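Long-range contacts in PspGI restriction endonuclease (Pyrococcus sp. GI-H, PDB 3BM3), which binds its substrate DNA as a two-chain assembly and probably cleaves it site-specifically as a type II restriction endonuclease: residues 7-12 and 75-80; 153-158 and 186-191; 194-199 and 220-225. The protein carries 2 engineered substitutions. All blocks are in the same frame, centred on the assembly; numbering follows the deposited sequence. Where two conformers were deposited one is given.

Contact 1: residues 7-12 and 75-80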
loop_
_atom_site.group_PDB
_atom_site.type_symbol
_atom_site.label_atom_id
_atom_site.label_comp_id
_atom_site.label_asym_id
_atom_site.label_seq_id
_atom_site.Cartn_x
_atom_site.Cartn_y
_atom_site.Cartn_z
ATOM N N ILE C 7 24.371 18.622 -14.117
ATOM C CA ILE C 7 24.229 17.378 -13.406
ATOM C C ILE C 7 25.489 17.146 -12.616
ATOM O O ILE C 7 26.581 17.079 -13.184
ATOM C CB ILE C 7 23.948 16.218 -14.369
ATOM C CG1 ILE C 7 22.571 16.448 -15.012
ATOM C CG2 ILE C 7 23.984 14.897 -13.601
ATOM C CD1 ILE C 7 22.338 15.730 -16.285
ATOM N N ASP C 8 25.339 17.041 -11.305
ATOM C CA ASP C 8 26.446 16.752 -10.425
ATOM C C ASP C 8 26.398 15.283 -10.098
ATOM O O ASP C 8 25.591 14.850 -9.313
ATOM C CB ASP C 8 26.314 17.598 -9.149
ATOM C CG ASP C 8 27.389 17.284 -8.123
ATOM O OD1 ASP C 8 28.170 16.334 -8.335
ATOM O OD2 ASP C 8 27.430 17.993 -7.110
ATOM N N ILE C 9 27.289 14.504 -10.709
ATOM C CA ILE C 9 27.252 13.052 -10.550
ATOM C C ILE C 9 27.727 12.575 -9.184
ATOM O O ILE C 9 27.661 11.390 -8.915
ATOM C CB ILE C 9 28.040 12.313 -11.653
ATOM C CG1 ILE C 9 29.515 12.743 -11.647
ATOM C CG2 ILE C 9 27.335 12.513 -13.014
ATOM C CD1 ILE C 9 30.435 11.700 -12.223
ATOM N N THR C 10 28.191 13.482 -8.323
ATOM C CA THR C 10 28.539 13.110 -6.953
ATOM C C THR C 10 27.302 13.098 -6.038
ATOM O O THR C 10 27.391 12.715 -4.876
ATOM C CB THR C 10 29.601 14.040 -6.355
ATOM O OG1 THR C 10 29.040 15.325 -6.120
ATOM C CG2 THR C 10 30.834 14.154 -7.303
ATOM N N LYS C 11 26.163 13.534 -6.557
ATOM C CA LYS C 11 24.883 13.439 -5.818
ATOM C C LYS C 11 24.153 12.150 -6.179
ATOM O O LYS C 11 24.531 11.473 -7.126
ATOM C CB LYS C 11 23.983 14.621 -6.148
ATOM C CG LYS C 11 24.524 15.940 -5.732
ATOM C CD LYS C 11 23.574 17.033 -6.130
ATOM C CE LYS C 11 23.995 18.374 -5.585
ATOM N NZ LYS C 11 23.106 19.473 -6.103
ATOM N N LYS C 12 23.120 11.815 -5.404
ATOM C CA LYS C 12 22.216 10.742 -5.802
ATOM C C LYS C 12 21.626 11.209 -7.136
ATOM O O LYS C 12 21.393 12.406 -7.341
ATOM C CB LYS C 12 21.118 10.487 -4.771
ATOM C CG LYS C 12 21.570 9.812 -3.481
ATOM C CD LYS C 12 20.397 9.620 -2.517
ATOM C CE LYS C 12 20.870 8.994 -1.219
ATOM N NZ LYS C 12 20.130 9.522 -0.036
ATOM N N ARG C 75 20.105 10.195 -16.567
ATOM C CA ARG C 75 20.514 8.859 -16.950
ATOM C C ARG C 75 21.782 8.891 -17.790
ATOM O O ARG C 75 22.783 8.198 -17.509
ATOM C CB ARG C 75 19.398 8.181 -17.746
ATOM C CG ARG C 75 19.768 6.744 -18.112
ATOM C CD ARG C 75 18.672 6.084 -18.911
ATOM N NE ARG C 75 17.548 5.755 -18.055
ATOM C CZ ARG C 75 16.392 6.408 -18.004
ATOM N NH1 ARG C 75 16.157 7.451 -18.790
ATOM N NH2 ARG C 75 15.469 6.011 -17.162
ATOM N N GLU C 76 21.753 9.714 -18.828
ATOM C CA GLU C 76 22.911 9.799 -19.707
ATOM C C GLU C 76 24.172 10.208 -18.950
ATOM O O GLU C 76 25.255 9.659 -19.179
ATOM C CB GLU C 76 22.607 10.726 -20.891
ATOM C CG GLU C 76 21.539 10.137 -21.796
ATOM C CD GLU C 76 21.174 11.022 -22.978
ATOM O OE1 GLU C 76 21.671 12.177 -23.078
ATOM O OE2 GLU C 76 20.359 10.560 -23.807
ATOM N N ALA C 77 24.048 11.150 -18.028
ATOM C CA ALA C 77 25.195 11.635 -17.273
ATOM C C ALA C 77 25.750 10.540 -16.399
ATOM O O ALA C 77 26.979 10.355 -16.343
ATOM C CB ALA C 77 24.812 12.868 -16.428
ATOM N N TYR C 78 24.860 9.807 -15.715
ATOM C CA TYR C 78 25.295 8.735 -14.812
ATOM C C TYR C 78 25.846 7.538 -15.575
ATOM O O TYR C 78 26.787 6.910 -15.124
ATOM C CB TYR C 78 24.209 8.339 -13.822
ATOM C CG TYR C 78 24.172 9.309 -12.685
ATOM C CD1 TYR C 78 23.580 10.561 -12.836
ATOM C CD2 TYR C 78 24.752 9.008 -11.460
ATOM C CE1 TYR C 78 23.562 11.474 -11.796
ATOM C CE2 TYR C 78 24.727 9.922 -10.394
ATOM C CZ TYR C 78 24.134 11.157 -10.579
ATOM O OH TYR C 78 24.104 12.079 -9.556
ATOM N N LEU C 79 25.293 7.243 -16.741
ATOM C CA LEU C 79 25.830 6.133 -17.541
ATOM C C LEU C 79 27.223 6.514 -18.019
ATOM O O LEU C 79 28.142 5.671 -18.015
ATOM C CB LEU C 79 24.932 5.817 -18.731
ATOM C CG LEU C 79 23.549 5.273 -18.371
ATOM C CD1 LEU C 79 22.842 4.791 -19.657
ATOM C CD2 LEU C 79 23.588 4.228 -17.317
ATOM N N SER C 80 27.402 7.769 -18.414
ATOM C CA SER C 80 28.755 8.225 -18.821
ATOM C C SER C 80 29.780 8.085 -17.706
ATOM O O SER C 80 30.975 7.839 -17.960
ATOM C CB SER C 80 28.707 9.674 -19.287
ATOM O OG SER C 80 28.034 9.769 -20.533
#
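Tyr78 reaches from the last turns of helix 52-80 into a type I beta turn, Asp8 to Lys11, in the N-terminal loop. Tyr78 OH donates a short hydrogen bond of 2.5 Å to Lys11 O. The donor stands above the carbonyl plane, not on a lone pair, although Lys11 O itself lies at the edge of the ring, in its plane. One face of the ring carries Ile9 CG2, a CH-pi contact 4.2 Å from the centroid and 12° off the normal. Ile7 CG2 touches both Tyr78 CE1 and Ala77 CB, 3.6 Å from Ala77 CB. With CG beside its own backbone N (chi1 -80°), the Tyr78 ring reaches out to the turn and its OH arrives at Lys11 O. A phenylalanine here would probably keep the bed for Ile9 but leave Lys11 O without this donor. Further out, Tyr83 meets the Tyr78 ring edge-to-face, and Asn16 OD1 accepts from Asp8 N. Lys12, beside the turn, packs on a phosphate of the bound DNA. The turn is braced from within by an Asx turn. Asp8 OD1 takes Thr10 N at 2.9 Å and Thr10 OG1 at 2.6 Å, both from the same face of the carboxylate.

Contact 2: residues 153-158 and 186-191; sequences SAILIT and NFWFVG
Ile155 lays its CG2 methyl over one face of the Trp188 indole, 3.6 Å from the centroid of the five-membered ring and 18° off its normal. This is a CH-pi contact. CG2 stands anti to the backbone N, and on the other branch Ile155 CD1 lies above the outer rim of the six-membered ring, 3.7 Å from Trp188 CH2. Phe256 and Ile253 of helix 249-259 cover this side, on Ile155 and Trp188 respectively. On the side of the sheet that carries Ile155 and Trp188, Ile157 CG2 meets Val190 CG2 at 3.7 Å. The two strands are parallel neighbours, joined through helix 167-181 in a beta-alpha-beta crossover of the mixed sheet, as expected for the PD-(D/E)XK nuclease clan. Four backbone bonds alternate between them: Leu156 N to Asn186 O, Trp188 N to Leu156 O, Thr158 N to Trp188 O and, more bent, Val190 N to Thr158 O. On the side of Leu156 and Phe187, Leu156 CB touches Phe187 CD1 at 4.0 Å, and helix 167-181 packs there through Leu177 and Arg178. Before strand 155-160, Asn186 ND2 gives Ala154 O a bond of 3.0 Å, with the acceptor 6° out of the amide plane. ND2 also donates to Ser152 O, and a water accepts from Asn186 N and probably donates to Ala154 O.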
loop_
_atom_site.group_PDB
_atom_site.type_symbol
_atom_site.label_atom_id
_atom_site.label_comp_id
_atom_site.label_asym_id
_atom_site.label_seq_id
_atom_site.Cartn_x
_atom_site.Cartn_y
_atom_site.Cartn_z
ATOM N N SER C 153 -17.301 19.488 10.674
ATOM C CA SER C 153 -17.289 20.734 9.920
ATOM C C SER C 153 -16.173 20.772 8.892
ATOM O O SER C 153 -16.061 21.721 8.139
ATOM C CB SER C 153 -17.144 21.933 10.854
ATOM O OG SER C 153 -15.839 21.999 11.429
ATOM N N ALA C 154 -15.328 19.742 8.894
ATOM C CA ALA C 154 -14.157 19.676 7.995
ATOM C C ALA C 154 -14.251 18.415 7.152
ATOM O O ALA C 154 -14.965 17.458 7.489
ATOM C CB ALA C 154 -12.859 19.648 8.794
ATOM N N ILE C 155 -13.498 18.433 6.059
ATOM C CA ILE C 155 -13.413 17.290 5.172
ATOM C C ILE C 155 -11.991 16.785 5.218
ATOM O O ILE C 155 -11.062 17.564 5.057
ATOM C CB ILE C 155 -13.765 17.628 3.726
ATOM C CG1 ILE C 155 -15.021 18.482 3.640
ATOM C CG2 ILE C 155 -13.886 16.332 2.897
ATOM C CD1 ILE C 155 -15.266 19.044 2.210
ATOM N N LEU C 156 -11.845 15.474 5.411
ATOM C CA LEU C 156 -10.575 14.812 5.278
ATOM C C LEU C 156 -10.609 14.136 3.919
ATOM O O LEU C 156 -11.549 13.393 3.588
ATOM C CB LEU C 156 -10.390 13.773 6.366
ATOM C CG LEU C 156 -10.704 14.300 7.752
ATOM C CD1 LEU C 156 -10.430 13.237 8.771
ATOM C CD2 LEU C 156 -9.878 15.559 8.006
ATOM N N ILE C 157 -9.572 14.399 3.138
ATOM C CA ILE C 157 -9.494 13.847 1.803
ATOM C C ILE C 157 -8.206 13.086 1.658
ATOM O O ILE C 157 -7.122 13.645 1.916
ATOM C CB ILE C 157 -9.539 14.914 0.729
ATOM C CG1 ILE C 157 -10.769 15.803 0.924
ATOM C CG2 ILE C 157 -9.594 14.221 -0.643
ATOM C CD1 ILE C 157 -10.962 16.918 -0.122
ATOM N N THR C 158 -8.325 11.819 1.292
ATOM C CA THR C 158 -7.181 10.986 0.993
ATOM C C THR C 158 -7.136 10.896 -0.527
ATOM O O THR C 158 -8.171 10.754 -1.176
ATOM C CB THR C 158 -7.282 9.594 1.667
ATOM O OG1 THR C 158 -7.259 9.754 3.094
ATOM C CG2 THR C 158 -6.107 8.718 1.244
ATOM N N ASN C 186 -15.979 13.508 8.122
ATOM C CA ASN C 186 -16.233 13.456 6.701
ATOM C C ASN C 186 -14.927 13.021 6.061
ATOM O O ASN C 186 -13.956 13.743 6.077
ATOM C CB ASN C 186 -16.635 14.816 6.204
ATOM C CG ASN C 186 -17.881 15.309 6.875
ATOM O OD1 ASN C 186 -18.937 14.736 6.703
ATOM N ND2 ASN C 186 -17.740 16.339 7.702
ATOM N N PHE C 187 -14.931 11.821 5.524
ATOM C CA PHE C 187 -13.703 11.240 5.004
ATOM C C PHE C 187 -13.965 10.832 3.574
ATOM O O PHE C 187 -14.819 9.963 3.326
ATOM C CB PHE C 187 -13.324 10.025 5.829
ATOM C CG PHE C 187 -11.954 9.524 5.546
ATOM C CD1 PHE C 187 -10.905 9.851 6.370
ATOM C CD2 PHE C 187 -11.716 8.721 4.441
ATOM C CE1 PHE C 187 -9.627 9.395 6.106
ATOM C CE2 PHE C 187 -10.438 8.270 4.172
ATOM C CZ PHE C 187 -9.416 8.591 5.006
ATOM N N TRP C 188 -13.265 11.484 2.637
ATOM C CA TRP C 188 -13.510 11.266 1.231
ATOM C C TRP C 188 -12.258 10.683 0.612
ATOM O O TRP C 188 -11.161 11.061 0.967
ATOM C CB TRP C 188 -13.876 12.561 0.501
ATOM C CG TRP C 188 -15.105 13.253 0.997
ATOM C CD1 TRP C 188 -15.930 12.863 1.996
ATOM C CD2 TRP C 188 -15.620 14.502 0.520
ATOM N NE1 TRP C 188 -16.928 13.793 2.183
ATOM C CE2 TRP C 188 -16.772 14.792 1.267
ATOM C CE3 TRP C 188 -15.254 15.370 -0.512
ATOM C CZ2 TRP C 188 -17.531 15.934 1.037
ATOM C CZ3 TRP C 188 -16.000 16.524 -0.711
ATOM C CH2 TRP C 188 -17.127 16.772 0.036
ATOM N N PHE C 189 -12.454 9.771 -0.325
ATOM C CA PHE C 189 -11.347 9.124 -0.999
ATOM C C PHE C 189 -11.371 9.555 -2.438
ATOM O O PHE C 189 -12.400 9.501 -3.121
ATOM C CB PHE C 189 -11.537 7.619 -0.962
ATOM C CG PHE C 189 -10.472 6.851 -1.682
ATOM C CD1 PHE C 189 -9.331 6.449 -1.000
ATOM C CD2 PHE C 189 -10.584 6.572 -3.011
ATOM C CE1 PHE C 189 -8.311 5.776 -1.670
ATOM C CE2 PHE C 189 -9.562 5.889 -3.676
ATOM C CZ PHE C 189 -8.455 5.483 -2.996
ATOM N N VAL C 190 -10.190 9.892 -2.925
ATOM C CA VAL C 190 -9.992 10.242 -4.318
ATOM C C VAL C 190 -8.922 9.325 -4.908
ATOM O O VAL C 190 -7.828 9.256 -4.381
ATOM C CB VAL C 190 -9.495 11.693 -4.464
ATOM C CG1 VAL C 190 -9.236 12.013 -5.907
ATOM C CG2 VAL C 190 -10.453 12.648 -3.829
ATOM N N GLY C 191 -9.275 8.654 -5.998
ATOM C CA GLY C 191 -8.350 7.825 -6.725
ATOM C C GLY C 191 -8.289 8.378 -8.111
ATOM O O GLY C 191 -9.255 8.988 -8.593
HETATM O O HOH W 1 -14.113 15.349 9.145
#

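Contact 3: residues 194-199 and 220-225; sequences EEFTIY and DSLIEE
The N-terminal end of helix 198-206 meets helix 216-227 here, with Ile198 against Leu222 and Glu225. Strand 211-214 of the central sheet lies between these helices in the chain. Its Val214 touches both Phe196, in the loop before helix 198-206, and Leu222. Leu222 makes most of the apolar contact. Its CG is anti to the backbone N (chi1 170°), and the fork beyond spreads its two methyls over the incoming chain. Leu222 CD1 presses on the backbone at the start of the helix, 3.5 Å from Ile198 CA. Leu222 CD2 comes to the edge of the Phe196 ring, near its plane, 4.0 Å from Phe196 CD2. Ile198 is fully extended (chi1 -180°), which carries its CD1 along the backbone of Glu225. The CG2 branch of Ile198 instead rests against Glu225 OE1, at 3.6 Å. No direct polar bond joins the two segments. A water does the work: it accepts from Ile198 N at 2.8 Å and donates to Glu225 OE1 at 2.7 Å. The other carboxylate oxygen, OE2, forms a salt bridge with Arg218, which also bonds Phe196 O and Ser221 OG. Arg218 thus ties the loop to the helix as a second shell and helps to place the carboxylate. Thr197 is the N-cap of helix 198-206, and it packs on a DNA phosphate. The amide of Ile198, at the positive end of the helix dipole, is therefore served by a water that a carboxylate holds. Together, the helix end and Arg218 would probably favour the charged form of Glu225.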
loop_
_atom_site.group_PDB
_atom_site.type_symbol
_atom_site.label_atom_id
_atom_site.label_comp_id
_atom_site.label_asym_id
_atom_site.label_seq_id
_atom_site.Cartn_x
_atom_site.Cartn_y
_atom_site.Cartn_z
ATOM N N GLU C 194 -7.913 4.561 -13.581
ATOM C CA GLU C 194 -8.884 4.069 -14.535
ATOM C C GLU C 194 -9.273 2.617 -14.257
ATOM O O GLU C 194 -10.263 2.146 -14.808
ATOM C CB GLU C 194 -8.345 4.239 -15.969
ATOM C CG GLU C 194 -7.855 5.664 -16.289
ATOM C CD GLU C 194 -8.951 6.651 -16.734
ATOM O OE1 GLU C 194 -10.159 6.274 -16.803
ATOM O OE2 GLU C 194 -8.566 7.811 -17.038
ATOM N N GLU C 195 -8.522 1.913 -13.395
ATOM C CA GLU C 195 -8.820 0.533 -13.045
ATOM C C GLU C 195 -9.389 0.408 -11.640
ATOM O O GLU C 195 -9.424 -0.656 -11.067
ATOM C CB GLU C 195 -7.570 -0.340 -13.206
ATOM C CG GLU C 195 -7.014 -0.337 -14.619
ATOM C CD GLU C 195 -8.063 -0.544 -15.714
ATOM O OE1 GLU C 195 -8.910 -1.477 -15.584
ATOM O OE2 GLU C 195 -8.027 0.215 -16.719
ATOM N N PHE C 196 -9.887 1.516 -11.115
ATOM C CA PHE C 196 -10.513 1.519 -9.799
ATOM C C PHE C 196 -11.662 0.502 -9.796
ATOM O O PHE C 196 -12.467 0.502 -10.694
ATOM C CB PHE C 196 -11.012 2.908 -9.504
ATOM C CG PHE C 196 -11.516 3.076 -8.103
ATOM C CD1 PHE C 196 -10.637 3.086 -7.034
ATOM C CD2 PHE C 196 -12.862 3.163 -7.846
ATOM C CE1 PHE C 196 -11.104 3.240 -5.743
ATOM C CE2 PHE C 196 -13.314 3.311 -6.569
ATOM C CZ PHE C 196 -12.466 3.370 -5.533
ATOM N N THR C 197 -11.732 -0.343 -8.773
ATOM C CA THR C 197 -12.666 -1.467 -8.762
ATOM C C THR C 197 -13.966 -1.190 -8.013
ATOM O O THR C 197 -14.024 -0.398 -7.081
ATOM C CB THR C 197 -12.037 -2.703 -8.105
ATOM O OG1 THR C 197 -11.966 -2.501 -6.686
ATOM C CG2 THR C 197 -10.627 -2.945 -8.679
ATOM N N ILE C 198 -15.007 -1.893 -8.442
ATOM C CA ILE C 198 -16.312 -1.809 -7.777
ATOM C C ILE C 198 -16.222 -2.258 -6.340
ATOM O O ILE C 198 -16.784 -1.614 -5.469
ATOM C CB ILE C 198 -17.369 -2.609 -8.544
ATOM C CG1 ILE C 198 -18.728 -2.525 -7.870
ATOM C CG2 ILE C 198 -16.971 -4.067 -8.642
ATOM C CD1 ILE C 198 -19.841 -3.290 -8.666
ATOM N N TYR C 199 -15.505 -3.334 -6.078
ATOM C CA TYR C 199 -15.417 -3.838 -4.709
ATOM C C TYR C 199 -14.839 -2.757 -3.820
ATOM O O TYR C 199 -15.348 -2.517 -2.731
ATOM C CB TYR C 199 -14.598 -5.106 -4.591
ATOM C CG TYR C 199 -14.456 -5.574 -3.183
ATOM C CD1 TYR C 199 -15.517 -6.146 -2.519
ATOM C CD2 TYR C 199 -13.235 -5.472 -2.507
ATOM C CE1 TYR C 199 -15.392 -6.563 -1.201
ATOM C CE2 TYR C 199 -13.097 -5.912 -1.227
ATOM C CZ TYR C 199 -14.177 -6.446 -0.559
ATOM O OH TYR C 199 -14.000 -6.883 0.730
ATOM N N ASP C 220 -18.318 6.284 -15.476
ATOM C CA ASP C 220 -19.431 5.631 -16.176
ATOM C C ASP C 220 -19.366 4.110 -16.141
ATOM O O ASP C 220 -20.363 3.438 -15.876
ATOM C CB ASP C 220 -19.542 6.120 -17.616
ATOM C CG ASP C 220 -20.165 7.490 -17.717
ATOM O OD1 ASP C 220 -20.616 8.018 -16.693
ATOM O OD2 ASP C 220 -20.226 8.021 -18.852
ATOM N N SER C 221 -18.198 3.547 -16.422
ATOM C CA SER C 221 -18.073 2.090 -16.479
ATOM C C SER C 221 -18.215 1.505 -15.077
ATOM O O SER C 221 -18.772 0.434 -14.909
ATOM C CB SER C 221 -16.747 1.668 -17.122
ATOM O OG SER C 221 -15.617 2.220 -16.454
ATOM N N LEU C 222 -17.734 2.228 -14.069
ATOM C CA LEU C 222 -17.852 1.759 -12.703
ATOM C C LEU C 222 -19.302 1.709 -12.296
ATOM O O LEU C 222 -19.763 0.701 -11.748
ATOM C CB LEU C 222 -17.027 2.632 -11.740
ATOM C CG LEU C 222 -17.306 2.335 -10.271
ATOM C CD1 LEU C 222 -16.992 0.867 -9.933
ATOM C CD2 LEU C 222 -16.561 3.312 -9.384
ATOM N N ILE C 223 -20.038 2.773 -12.589
ATOM C CA ILE C 223 -21.461 2.813 -12.290
ATOM C C ILE C 223 -22.202 1.716 -13.064
ATOM O O ILE C 223 -23.091 1.053 -12.515
ATOM C CB ILE C 223 -22.046 4.213 -12.561
ATOM C CG1 ILE C 223 -21.420 5.277 -11.649
ATOM C CG2 ILE C 223 -23.584 4.207 -12.422
ATOM C CD1 ILE C 223 -21.453 4.985 -10.174
ATOM N N GLU C 224 -21.806 1.476 -14.307
ATOM C CA GLU C 224 -22.440 0.441 -15.110
ATOM C C GLU C 224 -22.252 -0.928 -14.464
ATOM O O GLU C 224 -23.186 -1.728 -14.407
ATOM C CB GLU C 224 -21.876 0.435 -16.533
ATOM C CG GLU C 224 -22.573 -0.554 -17.468
ATOM C CD GLU C 224 -24.076 -0.381 -17.451
ATOM O OE1 GLU C 224 -24.513 0.787 -17.497
ATOM O OE2 GLU C 224 -24.818 -1.405 -17.400
ATOM N N GLU C 225 -21.038 -1.202 -13.984
ATOM C CA GLU C 225 -20.773 -2.437 -13.261
ATOM C C GLU C 225 -21.688 -2.574 -12.059
ATOM O O GLU C 225 -22.256 -3.637 -11.816
ATOM C CB GLU C 225 -19.334 -2.514 -12.794
ATOM C CG GLU C 225 -18.347 -2.776 -13.859
ATOM C CD GLU C 225 -16.958 -2.950 -13.289
ATOM O OE1 GLU C 225 -16.831 -3.574 -12.213
ATOM O OE2 GLU C 225 -16.000 -2.482 -13.925
HETATM O O HOH W 2 -14.507 -3.291 -10.834
#

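Contacts 2 and 3 are neighbours, with centres about 20 Å apart. They touch through two rings, Phe189 CE2 lying 3.7 Å from Phe196 CE1, and helix 198-206 is the next regular element after strand 186-191. Contact 1 lies far out in the helical part of the chain. Its centre is about 41 Å from that of contact 2 and about 43 Å from that of contact 3, and contacts 1 and 2 sit on opposite sides of the chain's centre. All three nevertheless approach the bound DNA, with nearest atoms about 4, 5 and 4 Å away. Contacts 1 and 3 each place a residue on a phosphate, Lys12 and Thr197.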